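Local coordinates for protein Hpr(Ser) kinase (Coxiella burnetii, PDB 3TQF) that probably phosphorylates the phosphocarrier protein HPr on serine at the expense of ATP and removes the phosphate again, at residues K16-T22 / V95-L101; N115-R119 / P129-F133. All blocks are in the same frame, centred on the assembly; numbering follows the deposited sequence.

How the interactions relate
Running from the N terminus, strand 17-23 follows two shorter strands, 5-8 and 10-14, and interaction 1 closes a loop of 72 residues when V95-L101 arrives parallel beside K16-T22. Only after that contact is complete does interaction 2 begin, and it closes a much shorter loop of nine residues between N115-R119 and P129-F133, the two arms of a hairpin. The loops therefore neither overlap nor cross but follow in series. They are joined through one mixed sheet, in which strand 92-102 is flanked by strands 17-23 and 126-134. Probable hydrogen bonds from Ser-98 N to Pro-129 O (3.0 Å) and from Ser-100 N to Ile-131 O (2.9 Å) tie the hairpin to the central strand.

Interaction 1. Residues K16-T22 / V95-L101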
loop_
_atom_site.group_PDB
_atom_site.type_symbol
_atom_site.label_atom_id
_atom_site.label_comp_id
_atom_site.label_asym_id
_atom_site.label_seq_id
_atom_site.Cartn_x
_atom_site.Cartn_y
_atom_site.Cartn_z
ATOM N N LYS A 16 -2.718 12.982 -16.550
ATOM C CA LYS A 16 -3.348 13.639 -17.714
ATOM C C LYS A 16 -4.168 12.699 -18.619
ATOM O O LYS A 16 -4.826 13.171 -19.545
ATOM C CB LYS A 16 -2.320 14.394 -18.574
ATOM C CG LYS A 16 -1.420 15.381 -17.829
ATOM C CD LYS A 16 -1.999 16.796 -17.783
ATOM C CE LYS A 16 -0.929 17.875 -18.036
ATOM N NZ LYS A 16 0.347 17.639 -17.297
HETATM N N MSE A 17 -4.136 11.394 -18.352
HETATM C CA MSE A 17 -4.837 10.402 -19.164
HETATM C C MSE A 17 -6.172 10.003 -18.535
HETATM O O MSE A 17 -6.216 9.514 -17.409
HETATM C CB MSE A 17 -4.000 9.126 -19.295
HETATM C CG MSE A 17 -2.557 9.309 -19.727
HETATM SE SE MSE A 17 -2.366 9.322 -21.650
HETATM C CE MSE A 17 -2.763 11.203 -21.972
ATOM N N GLY A 18 -7.261 10.196 -19.269
ATOM C CA GLY A 18 -8.548 9.618 -18.900
ATOM C C GLY A 18 -8.506 8.111 -19.057
ATOM O O GLY A 18 -8.374 7.604 -20.167
ATOM N N VAL A 19 -8.617 7.405 -17.935
ATOM C CA VAL A 19 -8.432 5.960 -17.882
ATOM C C VAL A 19 -9.711 5.270 -17.416
ATOM O O VAL A 19 -10.233 5.584 -16.350
ATOM C CB VAL A 19 -7.296 5.594 -16.911
ATOM C CG1 VAL A 19 -7.115 4.079 -16.831
ATOM C CG2 VAL A 19 -5.994 6.292 -17.330
ATOM N N LEU A 20 -10.205 4.339 -18.233
ATOM C CA LEU A 20 -11.369 3.518 -17.901
ATOM C C LEU A 20 -10.911 2.222 -17.234
ATOM O O LEU A 20 -10.066 1.525 -17.781
ATOM C CB LEU A 20 -12.145 3.168 -19.174
ATOM C CG LEU A 20 -12.722 4.311 -20.013
ATOM C CD1 LEU A 20 -13.242 3.791 -21.339
ATOM C CD2 LEU A 20 -13.827 5.017 -19.259
ATOM N N ILE A 21 -11.466 1.895 -16.068
ATOM C CA ILE A 21 -11.126 0.645 -15.366
ATOM C C ILE A 21 -12.306 -0.327 -15.339
ATOM O O ILE A 21 -13.408 0.031 -14.933
ATOM C CB ILE A 21 -10.702 0.882 -13.918
ATOM C CG1 ILE A 21 -9.585 1.925 -13.829
ATOM C CG2 ILE A 21 -10.228 -0.418 -13.312
ATOM C CD1 ILE A 21 -8.224 1.367 -14.089
ATOM N N THR A 22 -12.034 -1.566 -15.743
ATOM C CA THR A 22 -13.041 -2.607 -15.913
ATOM C C THR A 22 -12.568 -3.904 -15.254
ATOM O O THR A 22 -11.377 -4.078 -15.001
ATOM C CB THR A 22 -13.319 -2.823 -17.428
ATOM O OG1 THR A 22 -14.563 -2.206 -17.778
ATOM C CG2 THR A 22 -13.376 -4.299 -17.801
ATOM N N VAL A 95 -11.220 10.328 -23.071
ATOM C CA VAL A 95 -10.853 8.938 -22.824
ATOM C C VAL A 95 -9.593 8.629 -23.607
ATOM O O VAL A 95 -9.582 8.755 -24.824
ATOM C CB VAL A 95 -11.966 7.977 -23.294
ATOM C CG1 VAL A 95 -11.543 6.518 -23.114
ATOM C CG2 VAL A 95 -13.262 8.262 -22.554
ATOM N N HIS A 96 -8.536 8.221 -22.914
ATOM C CA HIS A 96 -7.259 7.900 -23.561
ATOM C C HIS A 96 -6.920 6.410 -23.522
ATOM O O HIS A 96 -6.335 5.876 -24.467
ATOM C CB HIS A 96 -6.127 8.687 -22.901
ATOM C CG HIS A 96 -6.189 10.158 -23.161
ATOM N ND1 HIS A 96 -5.504 10.756 -24.194
ATOM C CD2 HIS A 96 -6.861 11.149 -22.530
ATOM C CE1 HIS A 96 -5.751 12.055 -24.189
ATOM N NE2 HIS A 96 -6.572 12.319 -23.188
ATOM N N LEU A 97 -7.272 5.749 -22.424
ATOM C CA LEU A 97 -6.864 4.374 -22.194
ATOM C C LEU A 97 -7.971 3.610 -21.493
ATOM O O LEU A 97 -8.736 4.179 -20.717
ATOM C CB LEU A 97 -5.597 4.354 -21.339
ATOM C CG LEU A 97 -4.999 3.014 -20.909
ATOM C CD1 LEU A 97 -4.383 2.286 -22.089
ATOM C CD2 LEU A 97 -3.964 3.247 -19.817
ATOM N N SER A 98 -8.039 2.313 -21.777
ATOM C CA SER A 98 -8.975 1.410 -21.132
ATOM C C SER A 98 -8.187 0.251 -20.540
ATOM O O SER A 98 -7.576 -0.509 -21.275
ATOM C CB SER A 98 -9.979 0.897 -22.159
ATOM O OG SER A 98 -10.657 -0.256 -21.693
ATOM N N ILE A 99 -8.185 0.125 -19.219
ATOM C CA ILE A 99 -7.514 -0.991 -18.560
ATOM C C ILE A 99 -8.549 -1.998 -18.084
ATOM O O ILE A 99 -9.526 -1.641 -17.435
ATOM C CB ILE A 99 -6.663 -0.536 -17.362
ATOM C CG1 ILE A 99 -5.562 0.421 -17.817
ATOM C CG2 ILE A 99 -6.040 -1.738 -16.664
ATOM C CD1 ILE A 99 -4.817 1.060 -16.677
ATOM N N SER A 100 -8.317 -3.261 -18.420
ATOM C CA SER A 100 -9.204 -4.353 -18.057
ATOM C C SER A 100 -8.468 -5.266 -17.083
ATOM O O SER A 100 -7.536 -5.964 -17.477
ATOM C CB SER A 100 -9.615 -5.121 -19.311
ATOM O OG SER A 100 -10.583 -6.103 -19.008
ATOM N N LEU A 101 -8.882 -5.241 -15.815
ATOM C CA LEU A 101 -8.240 -6.027 -14.763
ATOM C C LEU A 101 -8.683 -7.469 -14.869
ATOM O O LEU A 101 -9.869 -7.756 -14.768
ATOM C CB LEU A 101 -8.608 -5.487 -13.382
ATOM C CG LEU A 101 -8.213 -4.043 -13.056
ATOM C CD1 LEU A 101 -8.790 -3.650 -11.715
ATOM C CD2 LEU A 101 -6.701 -3.866 -13.068
#
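Leu-20 turns both its backbone N and O to segment 95-101: N donates to Leu-97 O (2.9 Å, nearly straight at 170°), and O accepts from Ile-99 N (2.8 Å). Thr-22 repeats the pattern with Ile-99 O and Leu-101 N, the alternation expected of parallel strands. Upstream the regularity breaks, for Gly-18 O accepts from two successive amides, His-96 N at 2.8 Å and Leu-97 N at 3.1 Å. This double acceptance marks a beta bulge at His-96, whose psi of -36° turns its side chain toward the partner strand. There the CE methyl of selenomethionine Met-17 sits over one face of the imidazole, 3.7 Å from its centroid, carried by a chain bent at chi2 and chi3.

On one face of the sheet Val-19 CG1 meets Ile-99 CD1 (3.8 Å), and helix 141-165 covers Leu-97 and Ile-99. On the other, the Leu-20 and Val-95 side chains cross at about a right angle, Leu-20 CD1 lying 3.7 Å from Val-95 CG1, against Phe-11 of strand 10-14. Strand 17-23 leads through a loop into helix 29-38, a strand-loop-helix consistent with the P-loop (Walker A) of HPr kinase/phosphatase domains.

Interaction 2. Residues N115-R119 / P129-F133; sequences NPLYR and PKILF
Arg-119 and Lys-130 form an antiparallel hydrogen-bonded pair, each satisfying the other's backbone N and O. Arg-119 N points at Lys-130 O from within the carbonyl plane (2.6 Å). The return bond, from Lys-130 N to Arg-119 O, is 2.8 Å long but differently placed, its donor standing 47° out of the carbonyl plane. Lys-130 O has a second, softer partner in the CA-H of Tyr-118.

Two residues along, Leu-132 N donates to Leu-117 O at 3.0 Å, and Ile-131 CA-H also leans on that oxygen. The reciprocal pair of groups is joined through solvent: one water accepts from Leu-117 N (3.1 Å) and donates to Leu-132 O (2.6 Å). These bonds fasten the two arms of a beta hairpin, strands 117-123 and 126-134, whose short segments here diverge from exact antiparallelism, at 144°.

Next to the Arg-119/Lys-130 pair, Tyr-118 and Ile-131 form a non-hydrogen-bonded pair, their side chains side by side and pointing the same way. With CG1 anti to the carbonyl carbon (chi1 -60°), Ile-131 places that methylene over one face of the phenol ring, 4.1 Å from the centroid in a CH-pi contact. Its CG2 branch packs instead on Pro-116 CB. The phenol OH is satisfied by a hydrogen bond with His-152 of helix 141-165, which also packs on Pro-129.

The opposite face of the hairpin carries Leu-117, Arg-119, Lys-130 and Leu-132. Leu-117 CD2 touches Leu-132 CD1 at 3.7 Å, and the same CD1 lies obliquely beside the Arg-119 guanidinium, 3.8 Å from NE. Lys-130, extended beyond CG, carries its NZ away from segment 115-119, to a weak, long ion pair with Glu-121 further along the same partner strand.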
loop_
_atom_site.group_PDB
_atom_site.type_symbol
_atom_site.label_atom_id
_atom_site.label_comp_id
_atom_site.label_asym_id
_atom_site.label_seq_id
_atom_site.Cartn_x
_atom_site.Cartn_y
_atom_site.Cartn_z
ATOM N N ASN A 115 6.580 -5.934 -22.774
ATOM C CA ASN A 115 5.538 -4.919 -22.934
ATOM C C ASN A 115 4.201 -5.400 -22.372
ATOM O O ASN A 115 4.020 -6.594 -22.152
ATOM C CB ASN A 115 5.384 -4.552 -24.413
ATOM C CG ASN A 115 6.369 -3.489 -24.854
ATOM O OD1 ASN A 115 7.340 -3.778 -25.550
ATOM N ND2 ASN A 115 6.127 -2.249 -24.438
ATOM N N PRO A 116 3.258 -4.470 -22.135
ATOM C CA PRO A 116 1.931 -4.879 -21.673
ATOM C C PRO A 116 1.152 -5.605 -22.762
ATOM O O PRO A 116 1.498 -5.499 -23.939
ATOM C CB PRO A 116 1.234 -3.551 -21.335
ATOM C CG PRO A 116 2.250 -2.477 -21.501
ATOM C CD PRO A 116 3.353 -3.014 -22.335
ATOM N N LEU A 117 0.108 -6.332 -22.375
ATOM C CA LEU A 117 -0.748 -6.980 -23.355
ATOM C C LEU A 117 -1.738 -5.950 -23.872
ATOM O O LEU A 117 -2.737 -5.656 -23.217
ATOM C CB LEU A 117 -1.473 -8.193 -22.757
ATOM C CG LEU A 117 -2.278 -9.063 -23.736
ATOM C CD1 LEU A 117 -1.453 -9.440 -24.946
ATOM C CD2 LEU A 117 -2.792 -10.315 -23.041
ATOM N N TYR A 118 -1.431 -5.393 -25.043
ATOM C CA TYR A 118 -2.244 -4.347 -25.663
ATOM C C TYR A 118 -3.304 -4.936 -26.590
ATOM O O TYR A 118 -3.036 -5.867 -27.353
ATOM C CB TYR A 118 -1.368 -3.377 -26.466
ATOM C CG TYR A 118 -0.905 -2.160 -25.702
ATOM C CD1 TYR A 118 0.406 -2.042 -25.257
ATOM C CD2 TYR A 118 -1.774 -1.116 -25.441
ATOM C CE1 TYR A 118 0.833 -0.912 -24.565
ATOM C CE2 TYR A 118 -1.358 0.015 -24.744
ATOM C CZ TYR A 118 -0.056 0.111 -24.311
ATOM O OH TYR A 118 0.341 1.235 -23.624
ATOM N N ARG A 119 -4.506 -4.374 -26.505
ATOM C CA ARG A 119 -5.581 -4.631 -27.453
ATOM C C ARG A 119 -6.211 -3.289 -27.807
ATOM O O ARG A 119 -5.706 -2.249 -27.400
ATOM C CB ARG A 119 -6.624 -5.570 -26.844
ATOM C CG ARG A 119 -6.126 -6.988 -26.569
ATOM C CD ARG A 119 -7.246 -8.000 -26.783
ATOM N NE ARG A 119 -6.985 -9.319 -26.206
ATOM C CZ ARG A 119 -6.103 -10.204 -26.677
ATOM N NH1 ARG A 119 -5.339 -9.924 -27.730
ATOM N NH2 ARG A 119 -5.967 -11.383 -26.075
ATOM N N PRO A 129 -6.911 2.426 -26.967
ATOM C CA PRO A 129 -5.988 1.369 -26.562
ATOM C C PRO A 129 -6.452 0.688 -25.284
ATOM O O PRO A 129 -6.984 1.348 -24.392
ATOM C CB PRO A 129 -4.670 2.111 -26.323
ATOM C CG PRO A 129 -4.779 3.375 -27.092
ATOM C CD PRO A 129 -6.228 3.710 -27.206
ATOM N N LYS A 130 -6.257 -0.624 -25.211
ATOM C CA LYS A 130 -6.759 -1.427 -24.104
ATOM C C LYS A 130 -5.663 -2.346 -23.596
ATOM O O LYS A 130 -5.029 -3.042 -24.381
ATOM C CB LYS A 130 -7.952 -2.261 -24.567
ATOM C CG LYS A 130 -8.735 -2.924 -23.455
ATOM C CD LYS A 130 -9.526 -4.107 -23.988
ATOM C CE LYS A 130 -10.709 -4.459 -23.097
ATOM N NZ LYS A 130 -11.805 -5.122 -23.872
ATOM N N ILE A 131 -5.444 -2.347 -22.286
ATOM C CA ILE A 131 -4.455 -3.221 -21.676
ATOM C C ILE A 131 -5.168 -4.257 -20.831
ATOM O O ILE A 131 -6.088 -3.930 -20.100
ATOM C CB ILE A 131 -3.471 -2.431 -20.786
ATOM C CG1 ILE A 131 -2.735 -1.374 -21.618
ATOM C CG2 ILE A 131 -2.474 -3.376 -20.118
ATOM C CD1 ILE A 131 -1.739 -0.558 -20.834
ATOM N N LEU A 132 -4.756 -5.510 -20.959
ATOM C CA LEU A 132 -5.201 -6.569 -20.061
ATOM C C LEU A 132 -4.174 -6.677 -18.945
ATOM O O LEU A 132 -3.034 -7.051 -19.195
ATOM C CB LEU A 132 -5.316 -7.910 -20.802
ATOM C CG LEU A 132 -6.254 -7.997 -22.014
ATOM C CD1 LEU A 132 -6.369 -9.436 -22.464
ATOM C CD2 LEU A 132 -7.634 -7.441 -21.724
ATOM N N PHE A 133 -4.564 -6.333 -17.722
ATOM C CA PHE A 133 -3.632 -6.335 -16.599
ATOM C C PHE A 133 -3.954 -7.422 -15.583
ATOM O O PHE A 133 -5.060 -7.460 -15.059
ATOM C CB PHE A 133 -3.614 -4.979 -15.900
ATOM C CG PHE A 133 -2.458 -4.818 -14.958
ATOM C CD1 PHE A 133 -2.614 -5.031 -13.603
ATOM C CD2 PHE A 133 -1.202 -4.499 -15.441
ATOM C CE1 PHE A 133 -1.549 -4.902 -12.743
ATOM C CE2 PHE A 133 -0.129 -4.371 -14.585
ATOM C CZ PHE A 133 -0.303 -4.573 -13.234
HETATM O O HOH W 1 -0.519 -6.405 -19.327
#